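Long-range contacts in protein argonaute (Methanocaldococcus jannaschii, PDB 5G5S), which uses short single-stranded DNA guides to bind complementary target DNA and slice it, and may defend the cell against invading genetic elements: residues Q481-K489 against L707-I715; R613-F624 against I654-Y663. All coordinates share one frame; numbering follows the deposited sequence. Where two conformers were deposited one is given.

Contact 1 (Q481-K489 against L707-I715)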
loop_
_atom_site.group_PDB
_atom_site.type_symbol
_atom_site.label_atom_id
_atom_site.label_comp_id
_atom_site.label_asym_id
_atom_site.label_seq_id
_atom_site.Cartn_x
_atom_site.Cartn_y
_atom_site.Cartn_z
ATOM N N GLN A 481 -4.626 15.449 11.573
ATOM C CA GLN A 481 -3.382 15.156 10.877
ATOM C C GLN A 481 -2.158 15.778 11.539
ATOM O O GLN A 481 -1.131 15.109 11.614
ATOM C CB GLN A 481 -3.483 15.470 9.378
ATOM C CG GLN A 481 -2.385 14.772 8.584
ATOM C CD GLN A 481 -2.764 14.419 7.180
ATOM O OE1 GLN A 481 -3.892 14.030 6.883
ATOM N NE2 GLN A 481 -1.783 14.472 6.299
ATOM N N ILE A 482 -2.288 17.017 12.075
ATOM C CA ILE A 482 -1.225 17.723 12.801
ATOM C C ILE A 482 -0.840 16.932 14.063
ATOM O O ILE A 482 0.354 16.732 14.313
ATOM C CB ILE A 482 -1.614 19.204 13.089
ATOM C CG1 ILE A 482 -1.552 20.049 11.794
ATOM C CG2 ILE A 482 -0.755 19.818 14.207
ATOM C CD1 ILE A 482 -2.059 21.567 11.903
ATOM N N MET A 483 -1.852 16.454 14.829
ATOM C CA MET A 483 -1.669 15.623 16.036
ATOM C C MET A 483 -0.875 14.356 15.720
ATOM O O MET A 483 0.047 14.017 16.462
ATOM C CB MET A 483 -3.026 15.244 16.681
ATOM C CG MET A 483 -3.840 16.426 17.201
ATOM S SD MET A 483 -3.065 17.421 18.493
ATOM C CE MET A 483 -2.509 18.814 17.533
ATOM N N GLY A 484 -1.235 13.687 14.616
ATOM C CA GLY A 484 -0.578 12.473 14.138
ATOM C C GLY A 484 0.875 12.714 13.781
ATOM O O GLY A 484 1.745 11.938 14.162
ATOM N N LYS A 485 1.143 13.812 13.075
ATOM C CA LYS A 485 2.479 14.239 12.670
ATOM C C LYS A 485 3.315 14.636 13.867
ATOM O O LYS A 485 4.537 14.563 13.798
ATOM C CB LYS A 485 2.410 15.359 11.612
ATOM C CG LYS A 485 1.810 14.855 10.287
ATOM C CD LYS A 485 2.175 15.712 9.095
ATOM C CE LYS A 485 3.432 15.263 8.416
ATOM N NZ LYS A 485 3.531 15.814 7.041
ATOM N N LEU A 486 2.665 14.992 14.987
ATOM C CA LEU A 486 3.380 15.327 16.223
ATOM C C LEU A 486 3.424 14.160 17.227
ATOM O O LEU A 486 3.808 14.354 18.383
ATOM C CB LEU A 486 2.860 16.631 16.858
ATOM C CG LEU A 486 3.126 17.922 16.074
ATOM C CD1 LEU A 486 2.183 19.016 16.508
ATOM C CD2 LEU A 486 4.583 18.378 16.198
ATOM N N GLY A 487 3.069 12.956 16.751
ATOM C CA GLY A 487 3.044 11.714 17.521
ATOM C C GLY A 487 2.126 11.739 18.722
ATOM O O GLY A 487 2.337 10.993 19.677
ATOM N N ILE A 488 1.109 12.603 18.693
ATOM C CA ILE A 488 0.144 12.730 19.785
ATOM C C ILE A 488 -0.877 11.591 19.696
ATOM O O ILE A 488 -1.536 11.431 18.673
ATOM C CB ILE A 488 -0.491 14.159 19.852
ATOM C CG1 ILE A 488 0.591 15.208 20.198
ATOM C CG2 ILE A 488 -1.649 14.214 20.867
ATOM C CD1 ILE A 488 0.270 16.675 19.869
ATOM N N LYS A 489 -0.978 10.797 20.769
ATOM C CA LYS A 489 -1.903 9.668 20.883
ATOM C C LYS A 489 -3.228 10.243 21.344
ATOM O O LYS A 489 -3.538 10.210 22.531
ATOM C CB LYS A 489 -1.373 8.634 21.905
ATOM C CG LYS A 489 -0.322 7.702 21.357
ATOM C CD LYS A 489 1.069 8.278 21.408
ATOM C CE LYS A 489 1.888 7.767 20.254
ATOM N NZ LYS A 489 3.225 8.389 20.270
ATOM N N LEU A 707 10.691 8.648 15.618
ATOM C CA LEU A 707 10.099 7.356 15.220
ATOM C C LEU A 707 9.820 6.465 16.431
ATOM O O LEU A 707 8.828 5.742 16.438
ATOM C CB LEU A 707 10.972 6.620 14.181
ATOM C CG LEU A 707 11.194 7.330 12.838
ATOM C CD1 LEU A 707 12.282 6.661 12.048
ATOM C CD2 LEU A 707 9.916 7.418 12.032
ATOM N N LYS A 708 10.686 6.550 17.462
ATOM C CA LYS A 708 10.568 5.845 18.740
ATOM C C LYS A 708 9.304 6.333 19.466
ATOM O O LYS A 708 8.634 5.547 20.148
ATOM C CB LYS A 708 11.812 6.131 19.606
ATOM C CG LYS A 708 11.922 5.242 20.835
ATOM C CD LYS A 708 13.211 5.459 21.597
ATOM C CE LYS A 708 13.380 4.422 22.682
ATOM N NZ LYS A 708 14.603 4.662 23.497
ATOM N N HIS A 709 9.002 7.643 19.321
ATOM C CA HIS A 709 7.841 8.290 19.913
ATOM C C HIS A 709 6.597 8.241 19.015
ATOM O O HIS A 709 5.559 8.779 19.381
ATOM C CB HIS A 709 8.187 9.710 20.364
ATOM C CG HIS A 709 8.900 9.736 21.671
ATOM N ND1 HIS A 709 10.277 9.577 21.749
ATOM C CD2 HIS A 709 8.402 9.864 22.922
ATOM C CE1 HIS A 709 10.573 9.638 23.036
ATOM N NE2 HIS A 709 9.478 9.820 23.781
ATOM N N GLY A 710 6.719 7.596 17.860
ATOM C CA GLY A 710 5.628 7.409 16.911
ATOM C C GLY A 710 5.155 8.624 16.130
ATOM O O GLY A 710 3.995 8.653 15.717
ATOM N N PHE A 711 6.041 9.621 15.885
ATOM C CA PHE A 711 5.703 10.809 15.081
ATOM C C PHE A 711 5.560 10.371 13.609
ATOM O O PHE A 711 6.510 9.823 13.048
ATOM C CB PHE A 711 6.806 11.889 15.169
ATOM C CG PHE A 711 6.896 12.726 16.423
ATOM C CD1 PHE A 711 7.127 12.135 17.662
ATOM C CD2 PHE A 711 6.844 14.112 16.354
ATOM C CE1 PHE A 711 7.233 12.913 18.818
ATOM C CE2 PHE A 711 6.954 14.890 17.511
ATOM C CZ PHE A 711 7.157 14.286 18.732
ATOM N N LEU A 712 4.389 10.634 12.991
ATOM C CA LEU A 712 4.116 10.331 11.590
ATOM C C LEU A 712 4.477 11.571 10.767
ATOM O O LEU A 712 3.653 12.077 9.984
ATOM C CB LEU A 712 2.628 9.938 11.383
ATOM C CG LEU A 712 2.110 8.670 12.081
ATOM C CD1 LEU A 712 0.581 8.638 12.073
ATOM C CD2 LEU A 712 2.666 7.399 11.434
ATOM N N TYR A 713 5.724 12.066 10.956
ATOM C CA TYR A 713 6.242 13.269 10.297
ATOM C C TYR A 713 6.353 13.166 8.775
ATOM O O TYR A 713 6.472 14.183 8.100
ATOM C CB TYR A 713 7.598 13.673 10.902
ATOM C CG TYR A 713 8.729 12.683 10.688
ATOM C CD1 TYR A 713 9.370 12.583 9.455
ATOM C CD2 TYR A 713 9.223 11.921 11.740
ATOM C CE1 TYR A 713 10.398 11.667 9.248
ATOM C CE2 TYR A 713 10.280 11.033 11.555
ATOM C CZ TYR A 713 10.875 10.922 10.312
ATOM O OH TYR A 713 11.943 10.081 10.134
ATOM N N PHE A 714 6.379 11.939 8.253
ATOM C CA PHE A 714 6.544 11.638 6.831
ATOM C C PHE A 714 5.212 11.526 6.043
ATOM O O PHE A 714 5.252 11.337 4.824
ATOM C CB PHE A 714 7.388 10.354 6.684
ATOM C CG PHE A 714 6.897 9.223 7.563
ATOM C CD1 PHE A 714 5.854 8.399 7.145
ATOM C CD2 PHE A 714 7.458 8.999 8.820
ATOM C CE1 PHE A 714 5.374 7.381 7.974
ATOM C CE2 PHE A 714 6.969 7.991 9.651
ATOM C CZ PHE A 714 5.942 7.177 9.216
ATOM N N ILE A 715 4.049 11.667 6.715
ATOM C CA ILE A 715 2.742 11.511 6.052
ATOM C C ILE A 715 2.301 12.700 5.172
ATOM O O ILE A 715 1.814 12.450 4.048
ATOM C CB ILE A 715 1.608 10.878 6.934
ATOM C CG1 ILE A 715 0.986 11.901 7.938
ATOM C CG2 ILE A 715 2.109 9.602 7.613
ATOM C CD1 ILE A 715 -0.290 11.481 8.739
ATOM O OXT ILE A 715 2.501 13.866 5.569
#
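Gly484 and Leu712 join the two backbones where the helix 473-485 ends: Leu712 N donates to Gly484 O at 3.2 Å, with an N-H...O angle of 163°. The same oxygen accepts Gly487 N from the opposite face of its carbonyl plane, a bond of the Schellman motif in which Gly487 takes positive phi. That turn brings Gly487 CA within 3.7 Å of Phe711 CA. Phe711 lays one ring face over the turn, its CE2 3.3 Å from Leu486 O, which sits above the ring but offset toward its rim. Leu486 CD2 adds a looser apolar contact at CE2, 4.4 Å away.

Lys485 reaches along the tail to the chain terminus. Its methylene CG lies 3.3 Å from Leu712 O; a bend at chi3 (90°) then turns the end of the chain so that NZ forms a 2.6 Å salt bridge with Ile715 OXT. NZ also donates to Ser458 O, so the ammonium ties the terminal carboxylate to the strand 456-462. The Mid domain thus receives the C-terminal tail of the chain, consistent with the terminal carboxylate serving as a metal ligand in the pocket for the guide 5' phosphate, as in some prokaryotic relatives. Gln481, which interacts with guide DNA, and Lys485 are both inferred to bind the metal there.

Ile715 places CG1 between its backbone N and carbonyl carbon (chi1 78°), which carries CD1 to 3.9 Å from Gln481 CG. The two side chains cross at a slant. Gln481 OE1 is held by Leu673 N, while Tyr688 packs against Ile715 from the helix 684-697.

Contact 2 (R613-F624 against I654-Y663); sequences RIGSVFGNDGIF and INESIMQLLY
Ser616 O accepts the strand bond from Ile623 N at 2.7 Å, and the methyl CE of Met659 rests 3.7 Å from this oxygen. Across the hydrogen-bonded pair, Ile623 O accepts Ser616 N and lies 3.5 Å from CE. Met659 gets there by bending at chi3 (98°), which lowers its methyl from the helix onto the hairpin, where Gly615 and Gly622, without side chains, let it come close to their CA atoms.

Phe624 runs the other way, past the Met659 chain and up to the helix. With CG anti to the backbone N (chi1 -169°), its ring meets the helix edge-on: CZ comes 3.4 Å from Tyr663 N and CE1 3.5 Å from Met659 O, the donor and acceptor of one helical backbone bond. Leu662 CB adds apolar contact to the same part of the ring.

Near the type I' turn, Ile654, just ahead of the Asn655 N-cap, sets CG2 against Gly622 CA and Val617 CG2, and CD1 3.5 Å from Asn620 O. At the open end of the hairpin the aliphatic part of Arg613 crosses the Tyr663 phenol obliquely, CG 3.3 Å from OH. Phe309 packs against Phe624 and Tyr663.

Strands 614-618 and 621-625 are a hairpin of the mixed sheet running through PIWI, where 302-308 pairs with 614-618. Helix segment 656-663 crosses strand 621-624 at -39°: the layered alpha/beta packing of an RNase H-like fold.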
loop_
_atom_site.group_PDB
_atom_site.type_symbol
_atom_site.label_atom_id
_atom_site.label_comp_id
_atom_site.label_asym_id
_atom_site.label_seq_id
_atom_site.Cartn_x
_atom_site.Cartn_y
_atom_site.Cartn_z
ATOM N N ARG A 613 -18.096 -1.349 4.819
ATOM C CA ARG A 613 -18.098 -1.825 6.211
ATOM C C ARG A 613 -18.607 -3.291 6.170
ATOM O O ARG A 613 -19.289 -3.744 7.085
ATOM C CB ARG A 613 -18.969 -0.900 7.100
ATOM C CG ARG A 613 -18.748 -1.001 8.601
ATOM C CD ARG A 613 -19.696 -0.068 9.346
ATOM N NE ARG A 613 -20.808 -0.805 9.948
ATOM C CZ ARG A 613 -21.750 -0.273 10.722
ATOM N NH1 ARG A 613 -21.746 1.029 10.986
ATOM N NH2 ARG A 613 -22.705 -1.037 11.237
ATOM N N ILE A 614 -18.232 -4.029 5.085
ATOM C CA ILE A 614 -18.622 -5.416 4.801
ATOM C C ILE A 614 -17.439 -6.358 4.548
ATOM O O ILE A 614 -16.399 -5.946 4.027
ATOM C CB ILE A 614 -19.725 -5.527 3.692
ATOM C CG1 ILE A 614 -19.265 -4.902 2.348
ATOM C CG2 ILE A 614 -21.069 -4.948 4.173
ATOM C CD1 ILE A 614 -20.033 -5.392 1.122
ATOM N N GLY A 615 -17.633 -7.620 4.908
ATOM C CA GLY A 615 -16.630 -8.663 4.764
ATOM C C GLY A 615 -17.224 -10.031 4.535
ATOM O O GLY A 615 -18.296 -10.347 5.060
ATOM N N SER A 616 -16.533 -10.852 3.729
ATOM C CA SER A 616 -16.957 -12.223 3.438
ATOM C C SER A 616 -15.742 -13.138 3.232
ATOM O O SER A 616 -14.605 -12.666 3.297
ATOM C CB SER A 616 -17.904 -12.263 2.244
ATOM O OG SER A 616 -18.550 -13.519 2.157
ATOM N N VAL A 617 -15.978 -14.459 3.082
ATOM C CA VAL A 617 -14.928 -15.463 2.891
ATOM C C VAL A 617 -15.238 -16.256 1.613
ATOM O O VAL A 617 -16.311 -16.842 1.497
ATOM C CB VAL A 617 -14.735 -16.388 4.135
ATOM C CG1 VAL A 617 -13.750 -17.522 3.848
ATOM C CG2 VAL A 617 -14.285 -15.597 5.363
ATOM N N PHE A 618 -14.314 -16.248 0.646
ATOM C CA PHE A 618 -14.505 -16.995 -0.591
ATOM C C PHE A 618 -13.338 -17.963 -0.785
ATOM O O PHE A 618 -12.198 -17.525 -1.006
ATOM C CB PHE A 618 -14.697 -16.053 -1.791
ATOM C CG PHE A 618 -15.216 -16.739 -3.031
ATOM C CD1 PHE A 618 -16.522 -17.216 -3.089
ATOM C CD2 PHE A 618 -14.409 -16.883 -4.153
ATOM C CE1 PHE A 618 -17.008 -17.839 -4.241
ATOM C CE2 PHE A 618 -14.888 -17.518 -5.300
ATOM C CZ PHE A 618 -16.184 -17.997 -5.335
ATOM N N GLY A 619 -13.636 -19.259 -0.641
ATOM C CA GLY A 619 -12.677 -20.359 -0.735
ATOM C C GLY A 619 -11.406 -20.117 0.053
ATOM O O GLY A 619 -10.305 -20.106 -0.517
ATOM N N ASN A 620 -11.559 -19.869 1.363
ATOM C CA ASN A 620 -10.459 -19.537 2.294
ATOM C C ASN A 620 -9.911 -18.095 2.237
ATOM O O ASN A 620 -9.116 -17.732 3.095
ATOM C CB ASN A 620 -9.347 -20.607 2.335
ATOM C CG ASN A 620 -9.865 -22.004 2.599
ATOM O OD1 ASN A 620 -9.568 -22.947 1.853
ATOM N ND2 ASN A 620 -10.684 -22.166 3.639
ATOM N N ASP A 621 -10.336 -17.267 1.262
ATOM C CA ASP A 621 -9.871 -15.868 1.197
ATOM C C ASP A 621 -10.891 -14.932 1.809
ATOM O O ASP A 621 -12.074 -15.035 1.517
ATOM C CB ASP A 621 -9.603 -15.399 -0.246
ATOM C CG ASP A 621 -8.484 -16.082 -1.005
ATOM O OD1 ASP A 621 -7.526 -16.568 -0.352
ATOM O OD2 ASP A 621 -8.529 -16.072 -2.255
ATOM N N GLY A 622 -10.415 -14.002 2.621
ATOM C CA GLY A 622 -11.235 -12.964 3.210
ATOM C C GLY A 622 -11.382 -11.845 2.204
ATOM O O GLY A 622 -10.397 -11.426 1.592
ATOM N N ILE A 623 -12.620 -11.425 1.951
ATOM C CA ILE A 623 -12.934 -10.327 1.037
ATOM C C ILE A 623 -13.410 -9.186 1.941
ATOM O O ILE A 623 -14.499 -9.237 2.512
ATOM C CB ILE A 623 -13.930 -10.709 -0.094
ATOM C CG1 ILE A 623 -13.438 -11.942 -0.892
ATOM C CG2 ILE A 623 -14.186 -9.504 -1.022
ATOM C CD1 ILE A 623 -14.509 -12.507 -1.868
ATOM N N PHE A 624 -12.541 -8.185 2.080
ATOM C CA PHE A 624 -12.627 -7.042 2.976
ATOM C C PHE A 624 -12.938 -5.740 2.207
ATOM O O PHE A 624 -12.161 -5.332 1.345
ATOM C CB PHE A 624 -11.268 -6.996 3.715
ATOM C CG PHE A 624 -11.085 -6.088 4.905
ATOM C CD1 PHE A 624 -11.608 -6.429 6.147
ATOM C CD2 PHE A 624 -10.299 -4.943 4.811
ATOM C CE1 PHE A 624 -11.414 -5.598 7.254
ATOM C CE2 PHE A 624 -10.103 -4.117 5.918
ATOM C CZ PHE A 624 -10.676 -4.439 7.127
ATOM N N ILE A 654 -9.992 -17.711 8.318
ATOM C CA ILE A 654 -10.356 -16.296 8.376
ATOM C C ILE A 654 -11.810 -16.229 8.884
ATOM O O ILE A 654 -12.669 -16.948 8.376
ATOM C CB ILE A 654 -10.086 -15.613 7.009
ATOM C CG1 ILE A 654 -8.574 -15.320 6.888
ATOM C CG2 ILE A 654 -10.917 -14.325 6.821
ATOM C CD1 ILE A 654 -8.023 -15.430 5.531
ATOM N N ASN A 655 -12.045 -15.457 9.966
ATOM C CA ASN A 655 -13.344 -15.397 10.650
ATOM C C ASN A 655 -13.816 -13.958 10.917
ATOM O O ASN A 655 -13.140 -13.020 10.512
ATOM C CB ASN A 655 -13.265 -16.235 11.966
ATOM C CG ASN A 655 -12.188 -15.784 12.948
ATOM O OD1 ASN A 655 -11.832 -14.611 13.047
ATOM N ND2 ASN A 655 -11.647 -16.705 13.712
ATOM N N GLU A 656 -14.967 -13.792 11.610
ATOM C CA GLU A 656 -15.541 -12.483 11.967
ATOM C C GLU A 656 -14.674 -11.681 12.947
ATOM O O GLU A 656 -14.656 -10.447 12.864
ATOM C CB GLU A 656 -17.013 -12.583 12.444
ATOM C CG GLU A 656 -17.245 -13.288 13.780
ATOM C CD GLU A 656 -16.966 -14.782 13.879
ATOM O OE1 GLU A 656 -17.127 -15.498 12.862
ATOM O OE2 GLU A 656 -16.615 -15.241 14.991
ATOM N N SER A 657 -13.960 -12.389 13.856
ATOM C CA SER A 657 -13.074 -11.801 14.862
ATOM C C SER A 657 -11.931 -11.014 14.233
ATOM O O SER A 657 -11.815 -9.829 14.535
ATOM C CB SER A 657 -12.521 -12.860 15.813
ATOM O OG SER A 657 -13.578 -13.508 16.497
ATOM N N ILE A 658 -11.099 -11.661 13.367
ATOM C CA ILE A 658 -9.968 -10.959 12.725
ATOM C C ILE A 658 -10.391 -9.845 11.816
ATOM O O ILE A 658 -9.743 -8.800 11.829
ATOM C CB ILE A 658 -8.900 -11.809 11.999
ATOM C CG1 ILE A 658 -9.447 -13.048 11.311
ATOM C CG2 ILE A 658 -7.617 -11.978 12.792
ATOM C CD1 ILE A 658 -9.680 -12.850 9.886
ATOM N N MET A 659 -11.471 -10.042 11.035
ATOM C CA MET A 659 -11.987 -9.029 10.116
ATOM C C MET A 659 -12.466 -7.819 10.871
ATOM O O MET A 659 -12.168 -6.713 10.444
ATOM C CB MET A 659 -13.030 -9.604 9.144
ATOM C CG MET A 659 -12.422 -10.591 8.130
ATOM S SD MET A 659 -13.553 -11.128 6.820
ATOM C CE MET A 659 -13.110 -10.099 5.560
ATOM N N GLN A 660 -13.086 -8.018 12.054
ATOM C CA GLN A 660 -13.499 -6.915 12.910
ATOM C C GLN A 660 -12.267 -6.187 13.432
ATOM O O GLN A 660 -12.243 -4.967 13.389
ATOM C CB GLN A 660 -14.412 -7.376 14.061
ATOM C CG GLN A 660 -14.932 -6.236 14.971
ATOM C CD GLN A 660 -15.861 -5.278 14.271
ATOM O OE1 GLN A 660 -16.932 -5.653 13.797
ATOM N NE2 GLN A 660 -15.474 -4.009 14.200
ATOM N N LEU A 661 -11.234 -6.926 13.863
ATOM C CA LEU A 661 -9.975 -6.340 14.330
ATOM C C LEU A 661 -9.301 -5.526 13.226
ATOM O O LEU A 661 -8.828 -4.423 13.484
ATOM C CB LEU A 661 -9.008 -7.425 14.867
ATOM C CG LEU A 661 -7.552 -6.956 15.187
ATOM C CD1 LEU A 661 -7.532 -5.896 16.265
ATOM C CD2 LEU A 661 -6.693 -8.096 15.602
ATOM N N LEU A 662 -9.237 -6.081 12.011
ATOM C CA LEU A 662 -8.623 -5.424 10.857
ATOM C C LEU A 662 -9.378 -4.177 10.481
ATOM O O LEU A 662 -8.745 -3.148 10.222
ATOM C CB LEU A 662 -8.471 -6.403 9.682
ATOM C CG LEU A 662 -7.538 -7.609 9.945
ATOM C CD1 LEU A 662 -7.513 -8.547 8.759
ATOM C CD2 LEU A 662 -6.135 -7.178 10.351
ATOM N N TYR A 663 -10.743 -4.243 10.530
ATOM C CA TYR A 663 -11.620 -3.096 10.309
ATOM C C TYR A 663 -11.367 -2.018 11.346
ATOM O O TYR A 663 -11.325 -0.844 10.987
ATOM C CB TYR A 663 -13.116 -3.489 10.334
ATOM C CG TYR A 663 -14.019 -2.288 10.142
ATOM C CD1 TYR A 663 -14.090 -1.634 8.914
ATOM C CD2 TYR A 663 -14.717 -1.737 11.214
ATOM C CE1 TYR A 663 -14.885 -0.496 8.743
ATOM C CE2 TYR A 663 -15.522 -0.607 11.053
ATOM C CZ TYR A 663 -15.600 0.014 9.815
ATOM O OH TYR A 663 -16.394 1.126 9.643
#

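Overall arrangement
Contact 1 brackets contact 2 along the chain: both 613-624 and 654-663 fall between 481-489 and 707-715. In space they stay apart, with centres 29 Å from each other and nearest atoms about 15 Å. Contact 2 is internal to PIWI, packing the helix 656-666 on the mixed sheet. Contact 1 instead joins the Mid domain, at the end of the helix 473-485, to the C-terminal tail that follows the helix 704-708. Contact 1 lies at the site for the guide's 5' end, where Gln481 interacts with the guide; residues 627-634, which also bind that phosphorylated end, follow the hairpin of contact 2 in sequence.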